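PDB 6NTR: ATP/GTP-binding site-containing protein A from Brucella abortus, which functions in the periplasm to maintain the integrity of the cell envelope. Local coordinates for residues A[6-11]-A[236-241]; A[32-37]-A[44-49]. One frame throughout, in Å; residues are numbered along the deposited sequence.

Contact 1: A[6-11]-A[236-241]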
loop_
_atom_site.group_PDB
_atom_site.type_symbol
_atom_site.label_atom_id
_atom_site.label_comp_id
_atom_site.label_asym_id
_atom_site.label_seq_id
_atom_site.Cartn_x
_atom_site.Cartn_y
_atom_site.Cartn_z
ATOM N N VAL A 6 -10.435 -9.383 7.054
ATOM C CA VAL A 6 -10.955 -10.491 6.293
ATOM C C VAL A 6 -10.069 -10.903 5.137
ATOM O O VAL A 6 -9.585 -10.083 4.387
ATOM C CB VAL A 6 -12.369 -10.204 5.798
ATOM C CG1 VAL A 6 -12.372 -9.090 4.776
ATOM C CG2 VAL A 6 -13.006 -11.455 5.260
ATOM N N PRO A 7 -9.850 -12.199 4.987
ATOM C CA PRO A 7 -9.004 -12.687 3.907
ATOM C C PRO A 7 -9.704 -12.539 2.586
ATOM O O PRO A 7 -10.840 -12.923 2.460
ATOM C CB PRO A 7 -8.840 -14.163 4.244
ATOM C CG PRO A 7 -9.184 -14.271 5.675
ATOM C CD PRO A 7 -10.266 -13.277 5.880
ATOM N N HIS A 8 -9.038 -11.956 1.613
ATOM C CA HIS A 8 -9.689 -11.699 0.353
ATOM C C HIS A 8 -8.729 -11.419 -0.770
ATOM O O HIS A 8 -7.588 -11.120 -0.552
ATOM C CB HIS A 8 -10.535 -10.445 0.524
ATOM C CG HIS A 8 -9.721 -9.243 0.852
ATOM N ND1 HIS A 8 -9.217 -9.016 2.107
ATOM C CD2 HIS A 8 -9.254 -8.250 0.075
ATOM C CE1 HIS A 8 -8.503 -7.913 2.095
ATOM N NE2 HIS A 8 -8.508 -7.431 0.873
ATOM N N ARG A 9 -9.235 -11.481 -1.981
ATOM C CA ARG A 9 -8.463 -11.159 -3.166
ATOM C C ARG A 9 -9.242 -10.033 -3.794
ATOM O O ARG A 9 -10.452 -10.094 -3.897
ATOM C CB ARG A 9 -8.321 -12.325 -4.134
ATOM C CG ARG A 9 -7.470 -11.992 -5.347
ATOM C CD ARG A 9 -7.344 -13.196 -6.257
ATOM N NE ARG A 9 -6.925 -12.851 -7.606
ATOM C CZ ARG A 9 -7.552 -13.263 -8.696
ATOM N NH1 ARG A 9 -8.625 -14.020 -8.582
ATOM N NH2 ARG A 9 -7.115 -12.917 -9.892
ATOM N N ALA A 10 -8.546 -8.991 -4.196
ATOM C CA ALA A 10 -9.195 -7.818 -4.743
ATOM C C ALA A 10 -8.428 -7.358 -5.969
ATOM O O ALA A 10 -7.207 -7.195 -5.925
ATOM C CB ALA A 10 -9.248 -6.723 -3.700
ATOM N N ILE A 11 -9.144 -7.168 -7.063
ATOM C CA ILE A 11 -8.548 -6.758 -8.321
ATOM C C ILE A 11 -9.021 -5.353 -8.603
ATOM O O ILE A 11 -10.230 -5.096 -8.652
ATOM C CB ILE A 11 -8.953 -7.674 -9.474
ATOM C CG1 ILE A 11 -8.575 -9.110 -9.174
ATOM C CG2 ILE A 11 -8.274 -7.220 -10.719
ATOM C CD1 ILE A 11 -9.139 -10.048 -10.187
ATOM N N VAL A 236 -12.701 -3.922 -9.050
ATOM C CA VAL A 236 -13.537 -4.537 -10.073
ATOM C C VAL A 236 -13.915 -5.971 -9.748
ATOM O O VAL A 236 -14.733 -6.552 -10.472
ATOM C CB VAL A 236 -12.884 -4.466 -11.471
ATOM C CG1 VAL A 236 -12.625 -3.028 -11.844
ATOM C CG2 VAL A 236 -11.613 -5.298 -11.542
ATOM N N LYS A 237 -13.375 -6.564 -8.689
ATOM C CA LYS A 237 -13.761 -7.915 -8.311
ATOM C C LYS A 237 -13.263 -8.199 -6.908
ATOM O O LYS A 237 -12.117 -7.877 -6.575
ATOM C CB LYS A 237 -13.189 -8.934 -9.289
ATOM C CG LYS A 237 -13.670 -10.360 -9.105
ATOM C CD LYS A 237 -13.102 -11.249 -10.212
ATOM C CE LYS A 237 -13.604 -12.667 -10.102
ATOM N NZ LYS A 237 -13.192 -13.250 -8.798
ATOM N N LEU A 238 -14.099 -8.813 -6.081
ATOM C CA LEU A 238 -13.764 -9.036 -4.685
ATOM C C LEU A 238 -14.140 -10.456 -4.312
ATOM O O LEU A 238 -15.299 -10.858 -4.476
ATOM C CB LEU A 238 -14.479 -8.036 -3.781
ATOM C CG LEU A 238 -14.221 -8.301 -2.313
ATOM C CD1 LEU A 238 -12.791 -7.931 -2.009
ATOM C CD2 LEU A 238 -15.192 -7.518 -1.464
ATOM N N ASP A 239 -13.162 -11.206 -3.819
ATOM C CA ASP A 239 -13.357 -12.592 -3.427
ATOM C C ASP A 239 -13.096 -12.709 -1.939
ATOM O O ASP A 239 -11.993 -12.410 -1.471
ATOM C CB ASP A 239 -12.456 -13.524 -4.230
ATOM C CG ASP A 239 -12.950 -13.707 -5.638
ATOM O OD1 ASP A 239 -14.171 -13.934 -5.802
ATOM O OD2 ASP A 239 -12.123 -13.621 -6.573
ATOM N N ILE A 240 -14.119 -13.131 -1.206
ATOM C CA ILE A 240 -14.076 -13.231 0.243
ATOM C C ILE A 240 -13.793 -14.676 0.613
ATOM O O ILE A 240 -14.578 -15.570 0.283
ATOM C CB ILE A 240 -15.394 -12.767 0.872
ATOM C CG1 ILE A 240 -15.754 -11.360 0.404
ATOM C CG2 ILE A 240 -15.292 -12.826 2.375
ATOM C CD1 ILE A 240 -16.890 -11.332 -0.589
ATOM N N TYR A 241 -12.689 -14.907 1.312
ATOM C CA TYR A 241 -12.318 -16.251 1.719
ATOM C C TYR A 241 -12.975 -16.597 3.054
ATOM O O TYR A 241 -13.482 -15.729 3.766
ATOM C CB TYR A 241 -10.801 -16.382 1.820
ATOM C CG TYR A 241 -10.049 -16.102 0.531
ATOM C CD1 TYR A 241 -10.603 -16.394 -0.712
ATOM C CD2 TYR A 241 -8.771 -15.562 0.567
ATOM C CE1 TYR A 241 -9.905 -16.137 -1.870
ATOM C CE2 TYR A 241 -8.069 -15.310 -0.576
ATOM C CZ TYR A 241 -8.635 -15.593 -1.791
ATOM O OH TYR A 241 -7.914 -15.331 -2.929
#

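Contact 2: A[32-37]-A[44-49]. With EDO (1,2-ethanediol), chain F.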
loop_
_atom_site.group_PDB
_atom_site.type_symbol
_atom_site.label_atom_id
_atom_site.label_comp_id
_atom_site.label_asym_id
_atom_site.label_seq_id
_atom_site.Cartn_x
_atom_site.Cartn_y
_atom_site.Cartn_z
HETATM N N MSE A 32 -4.196 -3.909 -10.534
HETATM C CA MSE A 32 -3.533 -4.324 -9.329
HETATM C C MSE A 32 -4.314 -5.448 -8.780
HETATM O O MSE A 32 -5.537 -5.421 -8.787
HETATM C CB MSE A 32 -3.356 -3.308 -8.220
HETATM C CG MSE A 32 -2.229 -3.802 -7.332
HETATM SE SE MSE A 32 -2.561 -3.472 -5.436
HETATM C CE MSE A 32 -2.938 -1.555 -5.659
ATOM N N VAL A 33 -3.615 -6.462 -8.325
ATOM C CA VAL A 33 -4.213 -7.621 -7.700
ATOM C C VAL A 33 -3.654 -7.679 -6.294
ATOM O O VAL A 33 -2.433 -7.719 -6.112
ATOM C CB VAL A 33 -3.907 -8.907 -8.477
ATOM C CG1 VAL A 33 -4.741 -10.024 -7.937
ATOM C CG2 VAL A 33 -4.176 -8.698 -9.955
ATOM N N TYR A 34 -4.532 -7.638 -5.306
ATOM C CA TYR A 34 -4.136 -7.689 -3.909
ATOM C C TYR A 34 -4.772 -8.923 -3.300
ATOM O O TYR A 34 -5.967 -9.167 -3.486
ATOM C CB TYR A 34 -4.558 -6.419 -3.153
ATOM C CG TYR A 34 -4.306 -6.388 -1.642
ATOM C CD1 TYR A 34 -3.075 -6.021 -1.124
ATOM C CD2 TYR A 34 -5.320 -6.682 -0.742
ATOM C CE1 TYR A 34 -2.869 -5.966 0.231
ATOM C CE2 TYR A 34 -5.113 -6.629 0.609
ATOM C CZ TYR A 34 -3.890 -6.268 1.086
ATOM O OH TYR A 34 -3.669 -6.207 2.435
ATOM N N GLU A 35 -3.969 -9.720 -2.624
ATOM C CA GLU A 35 -4.488 -10.828 -1.854
ATOM C C GLU A 35 -3.926 -10.717 -0.455
ATOM O O GLU A 35 -2.740 -10.436 -0.279
ATOM C CB GLU A 35 -4.149 -12.196 -2.468
ATOM C CG GLU A 35 -4.336 -13.312 -1.433
ATOM C CD GLU A 35 -4.827 -14.630 -1.992
ATOM O OE1 GLU A 35 -4.563 -15.671 -1.357
ATOM O OE2 GLU A 35 -5.498 -14.622 -3.043
ATOM N N PHE A 36 -4.793 -10.908 0.534
ATOM C CA PHE A 36 -4.404 -10.830 1.930
ATOM C C PHE A 36 -5.044 -11.990 2.668
ATOM O O PHE A 36 -6.255 -12.199 2.565
ATOM C CB PHE A 36 -4.827 -9.490 2.540
ATOM C CG PHE A 36 -4.420 -9.314 3.951
ATOM C CD1 PHE A 36 -3.144 -8.886 4.260
ATOM C CD2 PHE A 36 -5.320 -9.550 4.965
ATOM C CE1 PHE A 36 -2.764 -8.710 5.553
ATOM C CE2 PHE A 36 -4.949 -9.378 6.262
ATOM C CZ PHE A 36 -3.667 -8.952 6.561
ATOM N N ASN A 37 -4.220 -12.748 3.388
ATOM C CA ASN A 37 -4.664 -13.913 4.138
ATOM C C ASN A 37 -3.781 -14.042 5.367
ATOM O O ASN A 37 -2.698 -13.455 5.440
ATOM C CB ASN A 37 -4.598 -15.193 3.286
ATOM C CG ASN A 37 -5.843 -16.074 3.418
ATOM O OD1 ASN A 37 -6.259 -16.454 4.517
ATOM N ND2 ASN A 37 -6.457 -16.376 2.281
ATOM N N TYR A 44 0.161 -12.906 8.934
ATOM C CA TYR A 44 -0.415 -12.379 7.710
ATOM C C TYR A 44 0.451 -12.530 6.469
ATOM O O TYR A 44 1.614 -12.170 6.463
ATOM C CB TYR A 44 -0.846 -10.931 7.906
ATOM C CG TYR A 44 -1.887 -10.789 8.970
ATOM C CD1 TYR A 44 -3.159 -11.264 8.771
ATOM C CD2 TYR A 44 -1.587 -10.207 10.181
ATOM C CE1 TYR A 44 -4.120 -11.141 9.741
ATOM C CE2 TYR A 44 -2.541 -10.086 11.164
ATOM C CZ TYR A 44 -3.805 -10.553 10.932
ATOM O OH TYR A 44 -4.757 -10.434 11.900
ATOM N N THR A 45 -0.149 -13.030 5.402
ATOM C CA THR A 45 0.573 -13.188 4.157
ATOM C C THR A 45 -0.047 -12.257 3.141
ATOM O O THR A 45 -1.241 -12.281 2.922
ATOM C CB THR A 45 0.561 -14.638 3.634
ATOM O OG1 THR A 45 1.086 -14.666 2.306
ATOM C CG2 THR A 45 -0.833 -15.189 3.615
ATOM N N THR A 46 0.786 -11.443 2.520
ATOM C CA THR A 46 0.318 -10.462 1.553
ATOM C C THR A 46 1.037 -10.692 0.233
ATOM O O THR A 46 2.271 -10.751 0.191
ATOM C CB THR A 46 0.534 -9.026 2.062
ATOM O OG1 THR A 46 -0.263 -8.807 3.229
ATOM C CG2 THR A 46 0.127 -8.027 1.029
ATOM N N ASN A 47 0.179 -10.905 -0.819
ATOM C CA ASN A 47 0.635 -11.062 -2.176
ATOM C C ASN A 47 0.055 -9.946 -3.027
ATOM O O ASN A 47 -1.134 -9.800 -3.089
ATOM C CB ASN A 47 0.064 -12.359 -2.734
ATOM C CG ASN A 47 1.037 -13.493 -2.693
ATOM O OD1 ASN A 47 0.860 -14.426 -1.919
ATOM N ND2 ASN A 47 2.058 -13.443 -3.543
ATOM N N PHE A 48 0.888 -9.145 -3.667
ATOM C CA PHE A 48 0.353 -8.158 -4.594
ATOM C C PHE A 48 1.204 -7.889 -5.822
ATOM O O PHE A 48 2.400 -8.007 -5.775
ATOM C CB PHE A 48 -0.080 -6.859 -3.877
ATOM C CG PHE A 48 1.025 -5.876 -3.616
ATOM C CD1 PHE A 48 1.568 -5.148 -4.622
ATOM C CD2 PHE A 48 1.454 -5.639 -2.342
ATOM C CE1 PHE A 48 2.560 -4.230 -4.379
ATOM C CE2 PHE A 48 2.445 -4.729 -2.082
ATOM C CZ PHE A 48 3.003 -4.022 -3.107
ATOM N N ARG A 49 0.542 -7.557 -6.922
ATOM C CA ARG A 49 1.168 -7.295 -8.203
ATOM C C ARG A 49 0.654 -5.959 -8.722
ATOM O O ARG A 49 -0.552 -5.711 -8.741
ATOM C CB ARG A 49 0.847 -8.409 -9.200
ATOM C CG ARG A 49 1.562 -8.274 -10.533
ATOM C CD ARG A 49 1.263 -9.456 -11.442
ATOM N NE ARG A 49 1.671 -9.202 -12.821
ATOM C CZ ARG A 49 1.063 -9.715 -13.886
ATOM N NH1 ARG A 49 0.014 -10.512 -13.735
ATOM N NH2 ARG A 49 1.503 -9.431 -15.104
HETATM C C1 EDO F . 2.900 -11.410 -6.496
HETATM O O1 EDO F . 3.067 -12.245 -5.346
HETATM C C2 EDO F . 1.608 -11.802 -7.200
HETATM O O2 EDO F . 1.888 -12.367 -8.489
#

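Contact 1: A[6-11]-A[236-241]
Arg-9 and Asp-239 face each other as a hydrogen-bonded antiparallel pair, Arg-9 N giving its hydrogen to Asp-239 O and Asp-239 N returning one to Arg-9 O at 2.9 Å. The short strands are antiparallel, and both flanking pairs, His-8 with Ile-240 and Ala-10 with Leu-238, are non-hydrogen-bonded. At the far end the regular pairing gives way to a classic beta bulge: Val-236 and Lys-237 both face Ile-11, whose O takes a nearly straight bond from Val-236 N (2.8 Å) and only a weak one from Lys-237 N.

Outside the strand proper, Tyr-241 N binds Pro-7 O, and the tyrosine ring runs back under the backbone of 6-11. Its face receives the CA of His-8, 4.3 Å from the ring centroid, a CH-pi contact, while Tyr-241 OH comes to 3.3 Å from Arg-9 CB. That hydroxyl is hydrogen-bonded to Glu-35 OE2 of strand 25-39, the neighbour of 8-19 on its other edge. On the face shared by Arg-9, Ile-11, Lys-237 and Asp-239, the extended arginine chain carries its guanidinium alongside the carboxylate, planes 26° apart, yet Arg-9 NH1 stays 4.1 Å from Asp-239 OD2, too far for a salt bridge. The closer partner of Asp-239 OD2 is Lys-237 NZ at 2.5 Å, brought there by a bend at the end of the lysine chain (chi4 -61°). Ile-11 CD1, of the same strand as Arg-9, lies over one face of the guanidinium near its rim.

On the other face, chi1 of 62° brings the His-8 ring back beside Val-6, and the ring's rotation sets ND1 on Val-6 O, which lies in the ring plane. Leu-238 CD1 meets Ala-10 CB beside this ring. The chemistry is thus divided: a charged cluster in which Asp-239 would partly offset two nearby cations, and an apolar face carrying a histidine with ND1 engaged as donor.

Contact 2: A[32-37]-A[44-49]
Phe-36 meets Thr-46 and Tyr-44 across an antiparallel strand pair whose short axes run at 174°. Its CB starts on the face shared with Tyr-34, Thr-46 and Phe-48, and CG is set anti to the backbone N (chi1 -178°), which lets the ring's outer end come close to strand 43-56. Phe-36 CD1 meets Thr-46 OG1 at 3.1 Å, with the oxygen at the ring edge near its plane; CE1 touches the same oxygen and Tyr-44 CB. Farther out, CE2 also comes against Tyr-44 CD1, and Phe-36 CZ lies 3.2 Å from Tyr-44 CD1. The two ring planes, 19° apart, are nearly parallel but so far displaced (centroids 5.1 Å apart) that one ring hardly covers the other. Thr-127 of helix 126-138 touches both aromatic side chains.

Farther along this face, Tyr-34 CE1 packs on Thr-46 CG2 at 3.7 Å. The selenium of selenomethionine Met-32 lies 5.2 Å from the Phe-48 ring centroid, an oblique Met-aromatic contact. Six backbone bonds, paired at Val-33/Arg-49, Glu-35/Asn-47 and Asn-37/Thr-45, fix the register. Such continuous pairing of consecutive strands is that of a beta hairpin, here formed by strands 25-39 and 43-56 in the barrel-like EipB fold.

From the N terminus, segment 6-11 leads from a loop into strand 8-19, which pairs next with strand 25-39. Contact 2 then closes a short loop, with six residues between 32-37 and 44-49. The chain passes through the remaining strands and two helices before 236-241 returns to 6-11, so contact 1 closes a loop of 224 intervening residues that wholly encloses contact 2; the two nest without crossing. The centres of the two contacts lie about 10 Å apart, and the strand order is 229-240, 8-19, 25-39, 43-56. Contact 1 brings strand 229-240 to the edge of 8-19, and a probable hydrogen bond from Ala-10 N to Tyr-34 O (2.7 Å) continues the pairing into the hairpin of contact 2.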